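Local coordinates for protein putative arsenate reductase (PDB 3FZ4) that is a putative arsenate reductase of the ArsC family, probably working through a redox-active cysteine pair on a thioredoxin-like fold, at residues 5-11 and 30-36; 66-72 and 91-95. The protein carries 1 engineered substitution. One frame throughout, in Å; residues are numbered along the deposited sequence. Where two conformers were deposited one is given.

Contact 1. Residues 5-11 and 30-36; sequences LTFYEYP and YDAIDIK
The beta-alpha-beta unit at the start of this thioredoxin-like fold closes here: strand 5-9 runs parallel to strand 30-34, and helix 14-26 makes the crossover between them. The parallel pairing is evident from backbone bonds that alternate along the strands, Phe-7 N to Asp-31 O (2.9 Å) followed by Ile-33 N to Phe-7 O, then Glu-9 N to Ile-33 O. The pattern continues one step past strand 30-34, where Ile-35 N donates to Glu-9 O at 2.8 Å.

On one face stand Thr-6, Tyr-8, Asp-31 and Ile-33. The Tyr-8 and Ile-33 side chains run alongside each other in the same direction, Tyr-8 CE1 being 3.6 Å from Ile-33 CG2. Methyl CG2 of Thr-6 presses tightly on Ile-33 CD1, while Thr-6 OG1 shares a water with OD2 of one Asp-31 conformer. Leu-99 and Val-101 of strand 99-102 also touch Tyr-8.

Leu-5, Phe-7, Glu-9, Tyr-30, Ala-32 and Asp-34 point to the other face, where Phe-7 and Tyr-30 touch Lys-20 and Leu-23 of helix 14-26. Ala-32 CB sits at the edge of the Phe-7 ring, and the rings of Phe-7 and Tyr-30 are inclined at 79° with centroids 6.0 Å apart. Glu-9 OE2 lies 3.3 Å from Ala-32 CB but is held by a salt bridge to Lys-20; Tyr-30 OH bonds Asp-24.

Beyond the strands, one conformer of Lys-36 starts out with CG anti to its N (chi1 -175°) and bends at chi3 (98°), bringing NZ into the Tyr-10 ring plane at the edge, where it donates to Tyr-10 OH at 2.8 Å.

Contact 2. Residues 66-72 and 91-95; sequences SYRALGL and DGMLI
Ser-66 and Asp-91 make the polar link between helix 65-69 and the turn that follows helix 81-90. Ser-66 OG donates to Asp-91 OD2 at 3.0 Å, arriving on the syn side of the carboxylate and 28° out of its plane. A chi1 of -58° sets OG beside the serine's backbone N and turns it to the Asp-91 side, where it also lies 3.5 Å from CB of Met-93, a selenomethionine.

The apolar half centres on Leu-94. In one of its two conformers, CD1 faces Leu-70 CD1 at 4.2 Å and CD2 lies toward Leu-72 CD1 at 4.0 Å, each leucine side chain crossing that of Leu-94 at about a right angle. Beside these groups a water links the backbones, accepting from Tyr-67 N at 3.0 Å and donating to Met-93 O.

Second-shell bonds fix these groups. The other carboxylate oxygen, Asp-91 OD1, takes Met-93 N at 2.9 Å from above the carboxylate plane, forming an Asx turn over the 3-10 segment 92-94; the aspartate is thus gripped at both oxygens. A Schellman motif ends the helix at Gly-71, whose positive phi of 60° turns the chain so that Leu-72 follows back toward Leu-94; Leu-72 CB lies over one face of the Tyr-67 ring.

Asn-61, in the chain leading into helix 65-69, bonds Met-93 O through ND2 and pairs by its backbone with Leu-94. Leu-87 of helix 81-90 touches both Leu-72 and Leu-94, so the contact packs helix 65-69 and its C-terminal turn against the end of helix 81-90, ahead of strand 99-102.

The two contacts follow one another along the chain, with centres about 19 Å apart, yet they touch. One junction is Met-93, whose CE in one of two conformers is 3.7 Å from Tyr-10 CD1, so the turn of 91-95 meets the segment ends beyond the paired strands. A second junction is apolar, with Ile-35 CD1 3.7 Å from Ile-95 CG2. Contact 1 is the one related to the probable redox centre, the Cys-13–Cys-16 disulfide, since the Glu-9 side chain touches that CxxC motif. The sodium site is formed by Gln-108, Gly-110 and Tyr-115; the Phe-7 side chain, about 5 Å from the ion, is merely nearby, touching Tyr-115. Contact 2 belongs to the helical part of the chain.

Contact 1. Residues 5-11 and 30-36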
ATOM      1  N   LEU A   5       7.981   8.310  -8.332  1.00 15.95           N
ATOM      2  CA  LEU A   5       7.054   7.201  -8.009  1.00 12.07           C
ATOM      3  C   LEU A   5       7.738   6.064  -7.296  1.00 10.52           C
ATOM      4  O   LEU A   5       8.808   5.572  -7.709  1.00 12.14           O
ATOM      5  CB  LEU A   5       6.348   6.619  -9.236  1.00 12.05           C
ATOM      6  CG  LEU A   5       5.438   7.531 -10.040  1.00 11.89           C
ATOM      7  CD1 LEU A   5       4.933   6.783 -11.225  1.00 15.50           C
ATOM      8  CD2 LEU A   5       4.255   8.014  -9.209  1.00 13.39           C
ATOM      9  N   THR A   6       7.112   5.652  -6.196  1.00  9.39           N
ATOM     10  CA  THR A   6       7.512   4.456  -5.450  1.00  8.96           C
ATOM     11  C   THR A   6       6.376   3.419  -5.582  1.00  7.85           C
ATOM     12  O   THR A   6       5.196   3.766  -5.414  1.00  8.88           O
ATOM     13  CB  THR A   6       7.790   4.784  -3.982  1.00 10.45           C
ATOM     14  OG1 THR A   6       8.765   5.834  -3.957  1.00 15.93           O
ATOM     15  CG2 THR A   6       8.298   3.608  -3.262  1.00 14.78           C
ATOM     16  N   PHE A   7       6.748   2.200  -5.950  1.00  7.85           N
ATOM     17  CA  PHE A   7       5.804   1.115  -6.221  1.00  7.89           C
ATOM     18  C   PHE A   7       6.082  -0.009  -5.227  1.00  7.71           C
ATOM     19  O   PHE A   7       7.141  -0.631  -5.284  1.00  9.30           O
ATOM     20  CB  PHE A   7       5.996   0.647  -7.672  1.00  7.92           C
ATOM     21  CG  PHE A   7       5.152  -0.524  -8.059  1.00  8.12           C
ATOM     22  CD1 PHE A   7       3.749  -0.414  -8.133  1.00  8.26           C
ATOM     23  CD2 PHE A   7       5.769  -1.747  -8.364  1.00  9.36           C
ATOM     24  CE1 PHE A   7       2.987  -1.530  -8.536  1.00  8.25           C
ATOM     25  CE2 PHE A   7       5.008  -2.854  -8.773  1.00 11.01           C
ATOM     26  CZ  PHE A   7       3.620  -2.758  -8.825  1.00  9.39           C
ATOM     27  N   TYR A   8       5.155  -0.220  -4.299  1.00  7.66           N
ATOM     28  CA  TYR A   8       5.313  -1.283  -3.308  1.00  9.25           C
ATOM     29  C   TYR A   8       4.628  -2.548  -3.796  1.00  9.20           C
ATOM     30  O   TYR A   8       3.450  -2.521  -4.173  1.00 10.21           O
ATOM     31  CB  TYR A   8       4.712  -0.870  -1.982  1.00  9.44           C
ATOM     32  CG  TYR A   8       5.536   0.110  -1.228  1.00 10.26           C
ATOM     33  CD1 TYR A   8       6.522  -0.345  -0.373  1.00 12.61           C
ATOM     34  CD2 TYR A   8       5.324   1.485  -1.335  1.00 12.16           C
ATOM     35  CE1 TYR A   8       7.329   0.536   0.325  1.00 15.52           C
ATOM     36  CE2 TYR A   8       6.111   2.388  -0.593  1.00 14.08           C
ATOM     37  CZ  TYR A   8       7.116   1.883   0.224  1.00 12.77           C
ATOM     38  OH  TYR A   8       7.929   2.747   0.950  1.00 18.76           O
ATOM     39  N   GLU A   9       5.357  -3.659  -3.791  1.00  9.36           N
ATOM     40  CA  GLU A   9       4.889  -4.899  -4.422  1.00 10.76           C
ATOM     41  C   GLU A   9       5.389  -6.093  -3.625  1.00 10.89           C
ATOM     42  O   GLU A   9       6.107  -5.943  -2.645  1.00 11.03           O
ATOM     43  CB  GLU A   9       5.383  -4.983  -5.876  1.00 12.68           C
ATOM     44  CG  GLU A   9       6.907  -4.941  -5.990  1.00 14.20           C
ATOM     45  CD  GLU A   9       7.405  -5.409  -7.330  1.00 17.09           C
ATOM     46  OE1 GLU A   9       6.643  -6.091  -8.024  1.00 21.45           O
ATOM     47  OE2 GLU A   9       8.538  -5.085  -7.673  1.00 21.02           O
ATOM     48  N   TYR A  10       5.026  -7.284  -4.072  1.00 12.50           N
ATOM     49  CA  TYR A  10       5.448  -8.540  -3.452  1.00 13.42           C
ATOM     50  C   TYR A  10       5.487  -9.603  -4.558  1.00 15.66           C
ATOM     51  O   TYR A  10       4.678  -9.537  -5.465  1.00 15.00           O
ATOM     52  CB  TYR A  10       4.428  -8.879  -2.358  1.00 13.84           C
ATOM     53  CG  TYR A  10       4.822 -10.063  -1.525  1.00 13.12           C
ATOM     54  CD1 TYR A  10       5.951 -10.031  -0.697  1.00 14.31           C
ATOM     55  CD2 TYR A  10       4.041 -11.216  -1.535  1.00 14.53           C
ATOM     56  CE1 TYR A  10       6.326 -11.169   0.069  1.00 16.54           C
ATOM     57  CE2 TYR A  10       4.384 -12.330  -0.760  1.00 15.41           C
ATOM     58  CZ  TYR A  10       5.519 -12.295   0.031  1.00 15.46           C
ATOM     59  OH  TYR A  10       5.853 -13.406   0.777  1.00 18.71           O
ATOM     60  N   PRO A  11       6.412 -10.592  -4.480  1.00 16.36           N
ATOM     61  CA  PRO A  11       6.493 -11.574  -5.588  1.00 17.98           C
ATOM     62  C   PRO A  11       5.223 -12.378  -5.808  1.00 18.42           C
ATOM     63  O   PRO A  11       4.846 -12.592  -6.975  1.00 21.68           O
ATOM     64  CB  PRO A  11       7.644 -12.497  -5.149  1.00 19.36           C
ATOM     65  CG  PRO A  11       8.526 -11.566  -4.347  1.00 18.90           C
ATOM     66  CD  PRO A  11       7.515 -10.803  -3.515  1.00 16.96           C
ATOM     67  N   TYR A  30       9.852   4.562 -11.903  1.00 11.52           N
ATOM     68  CA  TYR A  30       9.422   4.153 -10.574  1.00 10.85           C
ATOM     69  C   TYR A  30      10.534   3.377  -9.877  1.00 10.41           C
ATOM     70  O   TYR A  30      11.402   2.766 -10.528  1.00 11.97           O
ATOM     71  CB  TYR A  30       8.142   3.298 -10.620  1.00 11.96           C
ATOM     72  CG  TYR A  30       8.329   1.981 -11.324  1.00 10.76           C
ATOM     73  CD1 TYR A  30       8.605   0.807 -10.616  1.00 13.27           C
ATOM     74  CD2 TYR A  30       8.269   1.898 -12.716  1.00 11.21           C
ATOM     75  CE1 TYR A  30       8.813  -0.389 -11.256  1.00 13.78           C
ATOM     76  CE2 TYR A  30       8.455   0.700 -13.363  1.00 12.94           C
ATOM     77  CZ  TYR A  30       8.740  -0.454 -12.624  1.00 13.09           C
ATOM     78  OH  TYR A  30       8.943  -1.682 -13.187  1.00 14.96           O
ATOM     79  N   ASP A  31      10.469   3.371  -8.548  1.00 10.81           N
ATOM     80  CA  ASP A  31      11.337   2.562  -7.690  0.50 11.02           C
ATOM     81  C   ASP A  31      10.483   1.456  -7.087  1.00 10.94           C
ATOM     82  O   ASP A  31       9.563   1.764  -6.319  1.00 11.51           O
ATOM     83  CB  ASP A  31      11.879   3.479  -6.597  0.50 12.10           C
ATOM     84  CG  ASP A  31      12.790   2.774  -5.613  0.50 11.99           C
ATOM     85  OD1 ASP A  31      13.456   1.772  -5.971  0.50 12.55           O
ATOM     86  OD2 ASP A  31      12.854   3.265  -4.467  0.50 16.14           O
ATOM     87  N   ALA A  32      10.756   0.206  -7.421  1.00 10.61           N
ATOM     88  CA  ALA A  32       9.999  -0.923  -6.896  1.00 11.11           C
ATOM     89  C   ALA A  32      10.599  -1.321  -5.556  1.00 11.11           C
ATOM     90  O   ALA A  32      11.809  -1.567  -5.431  1.00 13.75           O
ATOM     91  CB  ALA A  32      10.009  -2.098  -7.873  1.00 12.68           C
ATOM     92  N   ILE A  33       9.738  -1.454  -4.558  1.00  9.43           N
ATOM     93  CA  ILE A  33      10.155  -1.846  -3.212  1.00  9.84           C
ATOM     94  C   ILE A  33       9.351  -3.058  -2.772  1.00  9.23           C
ATOM     95  O   ILE A  33       8.119  -3.069  -2.943  1.00  9.81           O
ATOM     96  CB  ILE A  33       9.912  -0.711  -2.221  1.00 10.79           C
ATOM     97  CG1 ILE A  33      10.702   0.542  -2.627  1.00 13.08           C
ATOM     98  CG2 ILE A  33      10.267  -1.165  -0.796  1.00 12.86           C
ATOM     99  CD1 ILE A  33      10.614   1.678  -1.629  1.00 16.14           C
ATOM    100  N   ASP A  34      10.022  -4.041  -2.155  1.00  9.28           N
ATOM    101  CA  ASP A  34       9.302  -5.211  -1.646  1.00  9.12           C
ATOM    102  C   ASP A  34       8.660  -4.851  -0.329  1.00  8.97           C
ATOM    103  O   ASP A  34       9.345  -4.483   0.624  1.00  9.74           O
ATOM    104  CB  ASP A  34      10.257  -6.413  -1.533  1.00  9.76           C
ATOM    105  CG  ASP A  34       9.557  -7.691  -1.085  1.00 11.56           C
ATOM    106  OD1 ASP A  34       8.997  -7.697   0.028  1.00 12.30           O
ATOM    107  OD2 ASP A  34       9.588  -8.691  -1.825  1.00 16.39           O
ATOM    108  N   ILE A  35       7.331  -4.923  -0.286  1.00  9.46           N
ATOM    109  CA  ILE A  35       6.578  -4.446   0.844  1.00  9.89           C
ATOM    110  C   ILE A  35       6.774  -5.296   2.107  1.00  9.63           C
ATOM    111  O   ILE A  35       6.592  -4.802   3.216  1.00 11.33           O
ATOM    112  CB  ILE A  35       5.084  -4.306   0.434  1.00 10.51           C
ATOM    113  CG1 ILE A  35       4.345  -3.322   1.322  1.00 11.23           C
ATOM    114  CG2 ILE A  35       4.374  -5.661   0.379  1.00 12.05           C
ATOM    115  CD1 ILE A  35       2.899  -3.046   0.885  1.00 11.53           C
ATOM    116  N   LYS A  36       7.148  -6.566   1.937  1.00  9.92           N
ATOM    117  CA  LYS A  36       7.440  -7.403   3.092  0.50 11.10           C
ATOM    118  C   LYS A  36       8.852  -7.115   3.615  1.00 10.67           C
ATOM    119  O   LYS A  36       9.041  -6.950   4.824  1.00 11.72           O
ATOM    120  CB  LYS A  36       7.242  -8.887   2.774  0.50 12.12           C
ATOM    121  CG  LYS A  36       7.425  -9.814   3.987  0.50 13.75           C
ATOM    122  CD  LYS A  36       7.048 -11.265   3.669  0.50 17.39           C
ATOM    123  CE  LYS A  36       8.268 -12.137   3.334  0.50 18.11           C
ATOM    124  NZ  LYS A  36       7.921 -13.463   2.681  0.50 16.17           N
TER
HETATM  125  O   HOH W   1      11.520   5.513  -3.711  1.00 32.16           O

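Contact 2. Residues 66-72 and 91-95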
ATOM      1  N   SER A  66      -2.230 -12.665   7.652  1.00 23.00           N
ATOM      2  CA  SER A  66      -1.900 -11.865   8.850  1.00 24.01           C
ATOM      3  C   SER A  66      -3.154 -11.204   9.396  1.00 22.95           C
ATOM      4  O   SER A  66      -3.422 -11.200  10.598  1.00 24.46           O
ATOM      5  CB  SER A  66      -0.872 -10.765   8.552  1.00 25.08           C
ATOM      6  OG  SER A  66       0.336 -11.260   8.027  1.00 28.68           O
ATOM      7  N   TYR A  67      -3.943 -10.646   8.498  1.00 21.27           N
ATOM      8  CA  TYR A  67      -5.148  -9.936   8.875  1.00 19.40           C
ATOM      9  C   TYR A  67      -6.161 -10.872   9.532  1.00 19.71           C
ATOM     10  O   TYR A  67      -6.802 -10.477  10.496  1.00 20.20           O
ATOM     11  CB  TYR A  67      -5.750  -9.300   7.617  1.00 19.31           C
ATOM     12  CG  TYR A  67      -6.963  -8.443   7.838  1.00 18.91           C
ATOM     13  CD1 TYR A  67      -6.831  -7.079   8.056  1.00 19.20           C
ATOM     14  CD2 TYR A  67      -8.250  -8.982   7.771  1.00 19.29           C
ATOM     15  CE1 TYR A  67      -7.942  -6.275   8.220  1.00 21.67           C
ATOM     16  CE2 TYR A  67      -9.365  -8.181   7.943  1.00 21.34           C
ATOM     17  CZ  TYR A  67      -9.196  -6.824   8.170  1.00 21.68           C
ATOM     18  OH  TYR A  67     -10.277  -5.987   8.335  1.00 25.01           O
ATOM     19  N   ARG A  68      -6.315 -12.075   8.962  1.00 20.33           N
ATOM     20  CA  ARG A  68      -7.279 -13.087   9.428  1.00 21.52           C
ATOM     21  C   ARG A  68      -6.833 -13.660  10.748  1.00 22.03           C
ATOM     22  O   ARG A  68      -7.627 -13.795  11.677  1.00 22.35           O
ATOM     23  CB  ARG A  68      -7.402 -14.227   8.408  1.00 21.13           C
ATOM     24  CG  ARG A  68      -8.070 -13.868   7.100  1.00 24.84           C
ATOM     25  CD  ARG A  68      -9.573 -13.626   7.287  1.00 25.39           C
ATOM     26  NE  ARG A  68     -10.254 -14.851   7.719  1.00 27.13           N
ATOM     27  CZ  ARG A  68     -11.508 -14.922   8.178  1.00 26.45           C
ATOM     28  NH1 ARG A  68     -12.253 -13.828   8.306  1.00 29.62           N
ATOM     29  NH2 ARG A  68     -12.013 -16.102   8.526  1.00 26.69           N
ATOM     30  N   ALA A  69      -5.558 -14.000  10.829  1.00 22.58           N
ATOM     31  CA  ALA A  69      -5.004 -14.656  12.008  1.00 23.81           C
ATOM     32  C   ALA A  69      -5.079 -13.738  13.215  1.00 24.72           C
ATOM     33  O   ALA A  69      -5.243 -14.213  14.339  1.00 25.10           O
ATOM     34  CB  ALA A  69      -3.579 -15.075  11.748  1.00 23.61           C
ATOM     35  N   LEU A  70      -5.016 -12.430  12.973  1.00 24.82           N
ATOM     36  CA  LEU A  70      -5.093 -11.425  14.026  1.00 24.96           C
ATOM     37  C   LEU A  70      -6.508 -10.928  14.350  1.00 24.38           C
ATOM     38  O   LEU A  70      -6.685 -10.134  15.262  1.00 25.44           O
ATOM     39  CB  LEU A  70      -4.241 -10.215  13.657  1.00 25.74           C
ATOM     40  CG  LEU A  70      -2.730 -10.395  13.604  1.00 27.05           C
ATOM     41  CD1 LEU A  70      -2.078  -9.047  13.278  1.00 28.52           C
ATOM     42  CD2 LEU A  70      -2.209 -10.975  14.911  1.00 27.52           C
ATOM     43  N   GLY A  71      -7.506 -11.352  13.580  1.00 24.27           N
ATOM     44  CA  GLY A  71      -8.888 -10.924  13.818  1.00 24.79           C
ATOM     45  C   GLY A  71      -9.094  -9.425  13.726  1.00 25.48           C
ATOM     46  O   GLY A  71      -9.913  -8.840  14.441  1.00 25.87           O
ATOM     47  N   LEU A  72      -8.343  -8.786  12.832  1.00 24.94           N
ATOM     48  CA  LEU A  72      -8.491  -7.353  12.622  1.00 25.10           C
ATOM     49  C   LEU A  72      -9.903  -6.916  12.223  1.00 25.79           C
ATOM     50  O   LEU A  72     -10.265  -5.766  12.408  1.00 25.47           O
ATOM     51  CB  LEU A  72      -7.440  -6.850  11.643  1.00 24.77           C
ATOM     52  CG  LEU A  72      -6.036  -6.959  12.234  1.00 25.13           C
ATOM     53  CD1 LEU A  72      -5.031  -6.437  11.233  1.00 24.11           C
ATOM     54  CD2 LEU A  72      -5.921  -6.166  13.534  1.00 26.00           C
ATOM     55  N   ASP A  91       4.447  -5.181   9.873  1.00 12.68           N
ATOM     56  CA  ASP A  91       4.319  -6.396   9.056  1.00 12.78           C
ATOM     57  C   ASP A  91       3.794  -5.996   7.699  1.00 11.53           C
ATOM     58  O   ASP A  91       2.586  -5.727   7.546  1.00 11.44           O
ATOM     59  CB  ASP A  91       3.388  -7.420   9.708  1.00 14.27           C
ATOM     60  CG  ASP A  91       3.195  -8.675   8.870  1.00 17.01           C
ATOM     61  OD1 ASP A  91       3.865  -8.861   7.822  1.00 16.57           O
ATOM     62  OD2 ASP A  91       2.370  -9.511   9.301  1.00 23.10           O
ATOM     63  N   GLY A  92       4.680  -5.954   6.706  1.00 11.14           N
ATOM     64  CA  GLY A  92       4.271  -5.600   5.363  1.00 11.74           C
ATOM     65  C   GLY A  92       3.166  -6.472   4.790  1.00 11.19           C
ATOM     66  O   GLY A  92       2.489  -6.036   3.860  1.00 11.42           O
HETATM   67  N   MSE A  93       3.011  -7.705   5.286  1.00 11.42           N
HETATM   68  CA  MSE A  93       1.972  -8.607   4.798  0.50 12.22           C
HETATM   69  C   MSE A  93       0.584  -8.137   5.213  1.00 10.87           C
HETATM   70  O   MSE A  93      -0.406  -8.625   4.676  1.00 12.11           O
HETATM   71  CB  MSE A  93       2.171 -10.032   5.325  0.50 13.47           C
HETATM   72  CG  MSE A  93       3.384 -10.769   4.750  0.50 16.87           C
HETATM   73 SE   MSE A  93       3.469 -10.903   2.783  0.40 21.78          SE
HETATM   74  CE  MSE A  93       4.171  -9.131   2.384  0.50 21.82           C
ATOM     75  N   LEU A  94       0.516  -7.206   6.168  1.00  9.84           N
ATOM     76  CA  LEU A  94      -0.754  -6.603   6.610  0.50  9.49           C
ATOM     77  C   LEU A  94      -1.225  -5.483   5.710  1.00  9.15           C
ATOM     78  O   LEU A  94      -2.386  -5.109   5.771  1.00  9.98           O
ATOM     79  CB  LEU A  94      -0.614  -6.036   8.030  0.50 10.19           C
ATOM     80  CG  LEU A  94      -0.622  -7.084   9.135  0.50 10.21           C
ATOM     81  CD1 LEU A  94      -0.311  -6.472  10.512  0.50 10.99           C
ATOM     82  CD2 LEU A  94      -1.974  -7.815   9.113  0.50 11.89           C
ATOM     83  N   ILE A  95      -0.327  -4.962   4.876  1.00  9.05           N
ATOM     84  CA  ILE A  95      -0.608  -3.764   4.102  1.00  8.59           C
ATOM     85  C   ILE A  95      -1.203  -4.159   2.724  1.00  8.56           C
ATOM     86  O   ILE A  95      -0.754  -5.112   2.092  1.00  9.84           O
ATOM     87  CB  ILE A  95       0.681  -2.901   3.877  1.00  9.36           C
ATOM     88  CG1 ILE A  95       1.404  -2.660   5.193  1.00 10.88           C
ATOM     89  CG2 ILE A  95       0.347  -1.621   3.124  1.00  9.74           C
ATOM     90  CD1 ILE A  95       2.700  -1.933   5.046  1.00 10.31           C
TER
HETATM   91  O   HOH W   2      -3.042  -9.728   5.812  1.00 18.33           O